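Local coordinates for glucoamylase (Thermoanaerobacterium thermosaccharolyticum, PDB 1LF6), which hydrolyses terminal alpha-1,4-linked glucose units one after another from the non-reducing ends of starch-like chains, probably releasing beta-D-glucose, at residues 11-23 with 165-177. Sequence-based numbering, arbitrary orientation.
Sequences SIKIDRFNNISAV and YNEGYVIKANNNE
Arg16 lays its guanidinium flat over the ring of Tyr169, where the short N-terminal strand 14-16 runs antiparallel to strand 166-173 in the N-terminal beta-sandwich domain of this family 15 glucoamylase. The planes are 14° apart and Arg16 CZ stands 3.6 Å from the ring centroid, a cation-pi stack. Arginine suits the place because its extended chain, with CG anti to the backbone N (chi1 -175°), reaches over Tyr169, and the flat guanidinium can cover the ring with its face while NH1 at its edge still makes a weak salt bridge to Glu167 OE2. Tyr169 OH is hydrogen-bonded to Asp254 OD2. Cutting Tyr169 back to an alanine is likely to leave the guanidinium without its stacking face, held by little more than the weak bond to Glu167, and Asp254 without that partner.

Farther along, Ile14 CG2 and Ile12 CD1 both meet Ala173 CB, whose small methyl lets two branched residues approach. Separately, Phe17 CZ rests 3.6 Å from Val170 CG1.

Backbone bonds join the segments: Asp15 N donates to Lys172 O (2.9 Å), and past it Asn174 N to Lys13 O. A water bridges Phe17 O and Val170 N. Asn174 OD1 in turn accepts Lys13 N at 3.2 Å, the N-H...O angle 176°.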
ATOM      1  N   SER A  11      -2.377  -7.596  40.351  1.00 65.74           N
ATOM      2  CA  SER A  11      -2.318  -6.833  39.071  1.00 65.49           C
ATOM      3  C   SER A  11      -3.691  -6.797  38.404  1.00 64.52           C
ATOM      4  O   SER A  11      -4.362  -5.764  38.407  1.00 64.97           O
ATOM      5  CB  SER A  11      -1.296  -7.476  38.123  1.00 65.98           C
ATOM      6  OG  SER A  11      -1.159  -6.725  36.926  1.00 66.52           O
ATOM      7  N   ILE A  12      -4.102  -7.928  37.839  1.00 62.70           N
ATOM      8  CA  ILE A  12      -5.396  -8.026  37.169  1.00 61.10           C
ATOM      9  C   ILE A  12      -6.099  -9.322  37.562  1.00 59.24           C
ATOM     10  O   ILE A  12      -5.451 -10.299  37.935  1.00 59.53           O
ATOM     11  CB  ILE A  12      -5.231  -7.994  35.627  1.00 61.59           C
ATOM     12  CG1 ILE A  12      -6.606  -7.926  34.954  1.00 61.27           C
ATOM     13  CG2 ILE A  12      -4.467  -9.228  35.155  1.00 61.01           C
ATOM     14  CD1 ILE A  12      -6.545  -7.829  33.444  1.00 61.84           C
ATOM     15  N   LYS A  13      -7.426  -9.321  37.481  1.00 56.50           N
ATOM     16  CA  LYS A  13      -8.212 -10.499  37.821  1.00 54.55           C
ATOM     17  C   LYS A  13      -9.004 -10.976  36.608  1.00 53.25           C
ATOM     18  O   LYS A  13     -10.127 -10.529  36.369  1.00 53.05           O
ATOM     19  CB  LYS A  13      -9.173 -10.187  38.973  1.00 54.44           C
ATOM     20  CG  LYS A  13     -10.036 -11.370  39.395  1.00 54.49           C
ATOM     21  CD  LYS A  13     -11.072 -10.958  40.430  1.00 55.33           C
ATOM     22  CE  LYS A  13     -11.984 -12.119  40.794  1.00 55.60           C
ATOM     23  NZ  LYS A  13     -13.078 -11.700  41.718  1.00 56.07           N
ATOM     24  N   ILE A  14      -8.411 -11.885  35.845  1.00 52.31           N
ATOM     25  CA  ILE A  14      -9.062 -12.424  34.659  1.00 51.28           C
ATOM     26  C   ILE A  14      -9.675 -13.795  34.940  1.00 50.65           C
ATOM     27  O   ILE A  14      -9.012 -14.690  35.464  1.00 50.45           O
ATOM     28  CB  ILE A  14      -8.058 -12.530  33.478  1.00 51.76           C
ATOM     29  CG1 ILE A  14      -6.783 -13.250  33.926  1.00 51.43           C
ATOM     30  CG2 ILE A  14      -7.713 -11.136  32.964  1.00 51.01           C
ATOM     31  CD1 ILE A  14      -5.741 -13.407  32.828  1.00 51.66           C
ATOM     32  N   ASP A  15     -10.952 -13.944  34.603  1.00 50.21           N
ATOM     33  CA  ASP A  15     -11.668 -15.197  34.813  1.00 50.22           C
ATOM     34  C   ASP A  15     -12.198 -15.725  33.486  1.00 49.63           C
ATOM     35  O   ASP A  15     -12.984 -15.055  32.816  1.00 48.33           O
ATOM     36  CB  ASP A  15     -12.846 -14.983  35.764  1.00 52.09           C
ATOM     37  CG  ASP A  15     -12.422 -14.430  37.109  1.00 53.63           C
ATOM     38  OD1 ASP A  15     -13.313 -14.055  37.900  1.00 54.32           O
ATOM     39  OD2 ASP A  15     -11.203 -14.376  37.380  1.00 54.91           O
ATOM     40  N   ARG A  16     -11.767 -16.925  33.109  1.00 50.00           N
ATOM     41  CA  ARG A  16     -12.211 -17.534  31.859  1.00 50.05           C
ATOM     42  C   ARG A  16     -13.290 -18.576  32.146  1.00 49.50           C
ATOM     43  O   ARG A  16     -13.300 -19.198  33.208  1.00 49.52           O
ATOM     44  CB  ARG A  16     -11.025 -18.180  31.135  1.00 50.45           C
ATOM     45  CG  ARG A  16     -11.361 -18.744  29.760  1.00 50.44           C
ATOM     46  CD  ARG A  16     -10.100 -19.157  29.014  1.00 51.68           C
ATOM     47  NE  ARG A  16     -10.403 -19.826  27.749  1.00 53.16           N
ATOM     48  CZ  ARG A  16      -9.485 -20.225  26.872  1.00 53.92           C
ATOM     49  NH1 ARG A  16      -9.858 -20.827  25.750  1.00 52.02           N
ATOM     50  NH2 ARG A  16      -8.195 -20.021  27.112  1.00 52.73           N
ATOM     51  N   PHE A  17     -14.201 -18.755  31.199  1.00 49.29           N
ATOM     52  CA  PHE A  17     -15.286 -19.713  31.360  1.00 48.78           C
ATOM     53  C   PHE A  17     -15.696 -20.329  30.028  1.00 48.69           C
ATOM     54  O   PHE A  17     -15.776 -19.637  29.011  1.00 49.83           O
ATOM     55  CB  PHE A  17     -16.500 -19.030  31.991  1.00 49.01           C
ATOM     56  CG  PHE A  17     -16.899 -17.755  31.304  1.00 49.60           C
ATOM     57  CD1 PHE A  17     -16.300 -16.547  31.649  1.00 50.04           C
ATOM     58  CD2 PHE A  17     -17.858 -17.761  30.298  1.00 49.08           C
ATOM     59  CE1 PHE A  17     -16.652 -15.365  31.004  1.00 49.06           C
ATOM     60  CE2 PHE A  17     -18.217 -16.584  29.646  1.00 49.42           C
ATOM     61  CZ  PHE A  17     -17.612 -15.384  29.999  1.00 48.87           C
ATOM     62  N   ASN A  18     -15.952 -21.633  30.042  1.00 47.02           N
ATOM     63  CA  ASN A  18     -16.372 -22.342  28.840  1.00 45.65           C
ATOM     64  C   ASN A  18     -17.716 -23.003  29.120  1.00 43.88           C
ATOM     65  O   ASN A  18     -17.810 -24.214  29.328  1.00 42.68           O
ATOM     66  CB  ASN A  18     -15.323 -23.384  28.436  1.00 46.67           C
ATOM     67  CG  ASN A  18     -15.679 -24.097  27.146  1.00 47.40           C
ATOM     68  OD1 ASN A  18     -16.252 -23.500  26.233  1.00 47.68           O
ATOM     69  ND2 ASN A  18     -15.330 -25.375  27.058  1.00 48.67           N
ATOM     70  N   ASN A  19     -18.756 -22.179  29.122  1.00 41.04           N
ATOM     71  CA  ASN A  19     -20.108 -22.633  29.395  1.00 39.94           C
ATOM     72  C   ASN A  19     -20.753 -23.348  28.214  1.00 39.85           C
ATOM     73  O   ASN A  19     -21.403 -24.380  28.389  1.00 39.61           O
ATOM     74  CB  ASN A  19     -20.964 -21.436  29.815  1.00 37.74           C
ATOM     75  CG  ASN A  19     -20.428 -20.747  31.063  1.00 36.38           C
ATOM     76  OD1 ASN A  19     -20.349 -19.518  31.121  1.00 36.44           O
ATOM     77  ND2 ASN A  19     -20.061 -21.537  32.070  1.00 30.77           N
ATOM     78  N   ILE A  20     -20.573 -22.801  27.015  1.00 38.30           N
ATOM     79  CA  ILE A  20     -21.159 -23.388  25.816  1.00 38.60           C
ATOM     80  C   ILE A  20     -20.241 -23.209  24.603  1.00 38.97           C
ATOM     81  O   ILE A  20     -19.909 -22.087  24.221  1.00 38.58           O
ATOM     82  CB  ILE A  20     -22.521 -22.733  25.500  1.00 38.74           C
ATOM     83  CG1 ILE A  20     -23.364 -22.649  26.776  1.00 40.05           C
ATOM     84  CG2 ILE A  20     -23.262 -23.547  24.446  1.00 37.10           C
ATOM     85  CD1 ILE A  20     -24.299 -21.456  26.808  1.00 39.47           C
ATOM     86  N   SER A  21     -19.835 -24.320  23.998  1.00 38.21           N
ATOM     87  CA  SER A  21     -18.965 -24.267  22.832  1.00 37.46           C
ATOM     88  C   SER A  21     -19.786 -24.268  21.552  1.00 36.41           C
ATOM     89  O   SER A  21     -20.859 -24.870  21.494  1.00 35.55           O
ATOM     90  CB  SER A  21     -18.009 -25.460  22.828  1.00 36.26           C
ATOM     91  OG  SER A  21     -17.208 -25.466  23.990  1.00 37.94           O
ATOM     92  N   ALA A  22     -19.284 -23.582  20.532  1.00 36.64           N
ATOM     93  CA  ALA A  22     -19.965 -23.522  19.245  1.00 37.07           C
ATOM     94  C   ALA A  22     -19.985 -24.933  18.656  1.00 37.46           C
ATOM     95  O   ALA A  22     -19.133 -25.761  18.985  1.00 36.53           O
ATOM     96  CB  ALA A  22     -19.232 -22.564  18.312  1.00 37.46           C
ATOM     97  N   VAL A  23     -20.953 -25.203  17.786  1.00 37.08           N
ATOM     98  CA  VAL A  23     -21.078 -26.524  17.184  1.00 38.21           C
ATOM     99  C   VAL A  23     -20.968 -26.523  15.662  1.00 38.45           C
ATOM    100  O   VAL A  23     -21.159 -25.497  15.011  1.00 38.50           O
ATOM    101  CB  VAL A  23     -22.429 -27.173  17.562  1.00 38.49           C
ATOM    102  CG1 VAL A  23     -22.492 -27.411  19.060  1.00 40.14           C
ATOM    103  CG2 VAL A  23     -23.571 -26.271  17.128  1.00 39.58           C
ATOM    104  N   TYR A 165      -8.698 -21.753  11.608  1.00 27.37           N
ATOM    105  CA  TYR A 165      -8.173 -22.155  12.907  1.00 27.75           C
ATOM    106  C   TYR A 165      -7.904 -21.012  13.886  1.00 27.36           C
ATOM    107  O   TYR A 165      -6.850 -20.956  14.519  1.00 26.85           O
ATOM    108  CB  TYR A 165      -6.896 -22.980  12.726  1.00 28.57           C
ATOM    109  CG  TYR A 165      -6.692 -24.016  13.808  1.00 29.54           C
ATOM    110  CD1 TYR A 165      -7.513 -25.144  13.883  1.00 29.38           C
ATOM    111  CD2 TYR A 165      -5.682 -23.871  14.758  1.00 28.82           C
ATOM    112  CE1 TYR A 165      -7.328 -26.104  14.882  1.00 27.96           C
ATOM    113  CE2 TYR A 165      -5.489 -24.822  15.759  1.00 28.55           C
ATOM    114  CZ  TYR A 165      -6.315 -25.936  15.814  1.00 29.46           C
ATOM    115  OH  TYR A 165      -6.127 -26.871  16.804  1.00 28.46           O
ATOM    116  N   ASN A 166      -8.859 -20.100  14.005  1.00 27.59           N
ATOM    117  CA  ASN A 166      -8.743 -18.992  14.948  1.00 29.39           C
ATOM    118  C   ASN A 166      -9.491 -19.430  16.204  1.00 30.23           C
ATOM    119  O   ASN A 166     -10.671 -19.774  16.137  1.00 31.21           O
ATOM    120  CB  ASN A 166      -9.388 -17.728  14.372  1.00 27.67           C
ATOM    121  CG  ASN A 166      -8.421 -16.904  13.535  1.00 29.01           C
ATOM    122  OD1 ASN A 166      -7.731 -16.023  14.051  1.00 28.42           O
ATOM    123  ND2 ASN A 166      -8.359 -17.198  12.241  1.00 28.08           N
ATOM    124  N   GLU A 167      -8.806 -19.430  17.341  1.00 33.42           N
ATOM    125  CA  GLU A 167      -9.424 -19.838  18.595  1.00 35.84           C
ATOM    126  C   GLU A 167     -10.097 -18.656  19.276  1.00 37.26           C
ATOM    127  O   GLU A 167      -9.444 -17.668  19.606  1.00 39.00           O
ATOM    128  CB  GLU A 167      -8.378 -20.437  19.537  1.00 38.01           C
ATOM    129  CG  GLU A 167      -8.971 -21.134  20.758  1.00 42.18           C
ATOM    130  CD  GLU A 167      -7.910 -21.678  21.694  1.00 44.26           C
ATOM    131  OE1 GLU A 167      -6.926 -22.265  21.200  1.00 44.65           O
ATOM    132  OE2 GLU A 167      -8.063 -21.529  22.926  1.00 47.13           O
ATOM    133  N   GLY A 168     -11.407 -18.762  19.482  1.00 37.53           N
ATOM    134  CA  GLY A 168     -12.143 -17.694  20.129  1.00 37.19           C
ATOM    135  C   GLY A 168     -12.761 -18.135  21.443  1.00 37.63           C
ATOM    136  O   GLY A 168     -13.177 -19.285  21.588  1.00 38.10           O
ATOM    137  N   TYR A 169     -12.814 -17.215  22.401  1.00 37.19           N
ATOM    138  CA  TYR A 169     -13.386 -17.486  23.712  1.00 36.97           C
ATOM    139  C   TYR A 169     -13.706 -16.181  24.439  1.00 37.66           C
ATOM    140  O   TYR A 169     -13.401 -15.095  23.943  1.00 36.46           O
ATOM    141  CB  TYR A 169     -12.428 -18.347  24.539  1.00 36.13           C
ATOM    142  CG  TYR A 169     -11.025 -17.796  24.644  1.00 35.03           C
ATOM    143  CD1 TYR A 169     -10.605 -17.116  25.786  1.00 35.25           C
ATOM    144  CD2 TYR A 169     -10.111 -17.969  23.606  1.00 35.06           C
ATOM    145  CE1 TYR A 169      -9.304 -16.625  25.893  1.00 35.30           C
ATOM    146  CE2 TYR A 169      -8.813 -17.482  23.700  1.00 33.84           C
ATOM    147  CZ  TYR A 169      -8.415 -16.815  24.844  1.00 34.89           C
ATOM    148  OH  TYR A 169      -7.126 -16.351  24.939  1.00 34.33           O
ATOM    149  N   VAL A 170     -14.328 -16.292  25.610  1.00 37.55           N
ATOM    150  CA  VAL A 170     -14.699 -15.110  26.378  1.00 36.95           C
ATOM    151  C   VAL A 170     -14.140 -15.150  27.797  1.00 37.39           C
ATOM    152  O   VAL A 170     -14.090 -16.205  28.433  1.00 36.03           O
ATOM    153  CB  VAL A 170     -16.237 -14.967  26.453  1.00 36.77           C
ATOM    154  CG1 VAL A 170     -16.613 -13.623  27.051  1.00 35.60           C
ATOM    155  CG2 VAL A 170     -16.843 -15.128  25.067  1.00 35.22           C
ATOM    156  N   ILE A 171     -13.705 -13.993  28.282  1.00 37.47           N
ATOM    157  CA  ILE A 171     -13.174 -13.889  29.632  1.00 38.35           C
ATOM    158  C   ILE A 171     -13.773 -12.658  30.291  1.00 39.81           C
ATOM    159  O   ILE A 171     -14.626 -11.980  29.717  1.00 39.19           O
ATOM    160  CB  ILE A 171     -11.641 -13.733  29.648  1.00 37.64           C
ATOM    161  CG1 ILE A 171     -11.245 -12.430  28.950  1.00 38.15           C
ATOM    162  CG2 ILE A 171     -10.985 -14.931  28.986  1.00 37.75           C
ATOM    163  CD1 ILE A 171      -9.790 -12.053  29.129  1.00 37.53           C
ATOM    164  N   LYS A 172     -13.318 -12.383  31.504  1.00 40.51           N
ATOM    165  CA  LYS A 172     -13.779 -11.226  32.242  1.00 41.74           C
ATOM    166  C   LYS A 172     -12.563 -10.662  32.961  1.00 42.13           C
ATOM    167  O   LYS A 172     -11.947 -11.333  33.793  1.00 42.40           O
ATOM    168  CB  LYS A 172     -14.864 -11.632  33.240  1.00 44.08           C
ATOM    169  CG  LYS A 172     -15.739 -10.480  33.706  1.00 45.99           C
ATOM    170  CD  LYS A 172     -16.873 -10.974  34.592  1.00 48.22           C
ATOM    171  CE  LYS A 172     -17.809  -9.841  34.985  1.00 51.25           C
ATOM    172  NZ  LYS A 172     -18.902 -10.299  35.892  1.00 53.14           N
ATOM    173  N   ALA A 173     -12.196  -9.439  32.604  1.00 42.41           N
ATOM    174  CA  ALA A 173     -11.052  -8.777  33.211  1.00 43.09           C
ATOM    175  C   ALA A 173     -11.573  -7.604  34.024  1.00 42.93           C
ATOM    176  O   ALA A 173     -12.120  -6.650  33.471  1.00 42.27           O
ATOM    177  CB  ALA A 173     -10.091  -8.293  32.129  1.00 42.98           C
ATOM    178  N   ASN A 174     -11.411  -7.684  35.343  1.00 44.36           N
ATOM    179  CA  ASN A 174     -11.879  -6.628  36.234  1.00 44.59           C
ATOM    180  C   ASN A 174     -13.328  -6.271  35.912  1.00 44.89           C
ATOM    181  O   ASN A 174     -13.656  -5.111  35.664  1.00 44.53           O
ATOM    182  CB  ASN A 174     -10.984  -5.393  36.098  1.00 45.15           C
ATOM    183  CG  ASN A 174      -9.600  -5.610  36.683  1.00 47.10           C
ATOM    184  OD1 ASN A 174      -9.051  -6.712  36.619  1.00 49.59           O
ATOM    185  ND2 ASN A 174      -9.022  -4.555  37.246  1.00 47.87           N
ATOM    186  N   ASN A 175     -14.185  -7.287  35.907  1.00 46.28           N
ATOM    187  CA  ASN A 175     -15.606  -7.108  35.631  1.00 47.59           C
ATOM    188  C   ASN A 175     -15.885  -6.561  34.237  1.00 47.24           C
ATOM    189  O   ASN A 175     -16.918  -5.934  34.002  1.00 48.19           O
ATOM    190  CB  ASN A 175     -16.229  -6.186  36.680  1.00 50.14           C
ATOM    191  CG  ASN A 175     -16.060  -6.714  38.087  1.00 52.72           C
ATOM    192  OD1 ASN A 175     -16.449  -7.845  38.390  1.00 54.19           O
ATOM    193  ND2 ASN A 175     -15.476  -5.898  38.960  1.00 54.20           N
ATOM    194  N   ASN A 176     -14.960  -6.798  33.315  1.00 45.69           N
ATOM    195  CA  ASN A 176     -15.119  -6.339  31.941  1.00 42.83           C
ATOM    196  C   ASN A 176     -15.162  -7.549  31.011  1.00 40.60           C
ATOM    197  O   ASN A 176     -14.194  -8.307  30.922  1.00 40.01           O
ATOM    198  CB  ASN A 176     -13.957  -5.418  31.557  1.00 44.01           C
ATOM    199  CG  ASN A 176     -14.392  -3.977  31.367  1.00 45.98           C
ATOM    200  OD1 ASN A 176     -15.042  -3.636  30.374  1.00 47.49           O
ATOM    201  ND2 ASN A 176     -14.041  -3.120  32.323  1.00 45.02           N
ATOM    202  N   GLU A 177     -16.289  -7.735  30.333  1.00 37.18           N
ATOM    203  CA  GLU A 177     -16.437  -8.855  29.414  1.00 36.21           C
ATOM    204  C   GLU A 177     -15.734  -8.569  28.099  1.00 34.44           C
ATOM    205  O   GLU A 177     -16.122  -7.666  27.363  1.00 35.33           O
ATOM    206  CB  GLU A 177     -17.913  -9.147  29.150  1.00 35.26           C
ATOM    207  CG  GLU A 177     -18.607  -9.907  30.266  1.00 37.63           C
ATOM    208  CD  GLU A 177     -20.020 -10.311  29.899  1.00 37.20           C
ATOM    209  OE1 GLU A 177     -20.583 -11.170  30.604  1.00 38.54           O
ATOM    210  OE2 GLU A 177     -20.569  -9.771  28.910  1.00 36.78           O
TER
HETATM  211  O   HOH W   1     -14.529 -19.059  26.855  1.00 35.37           O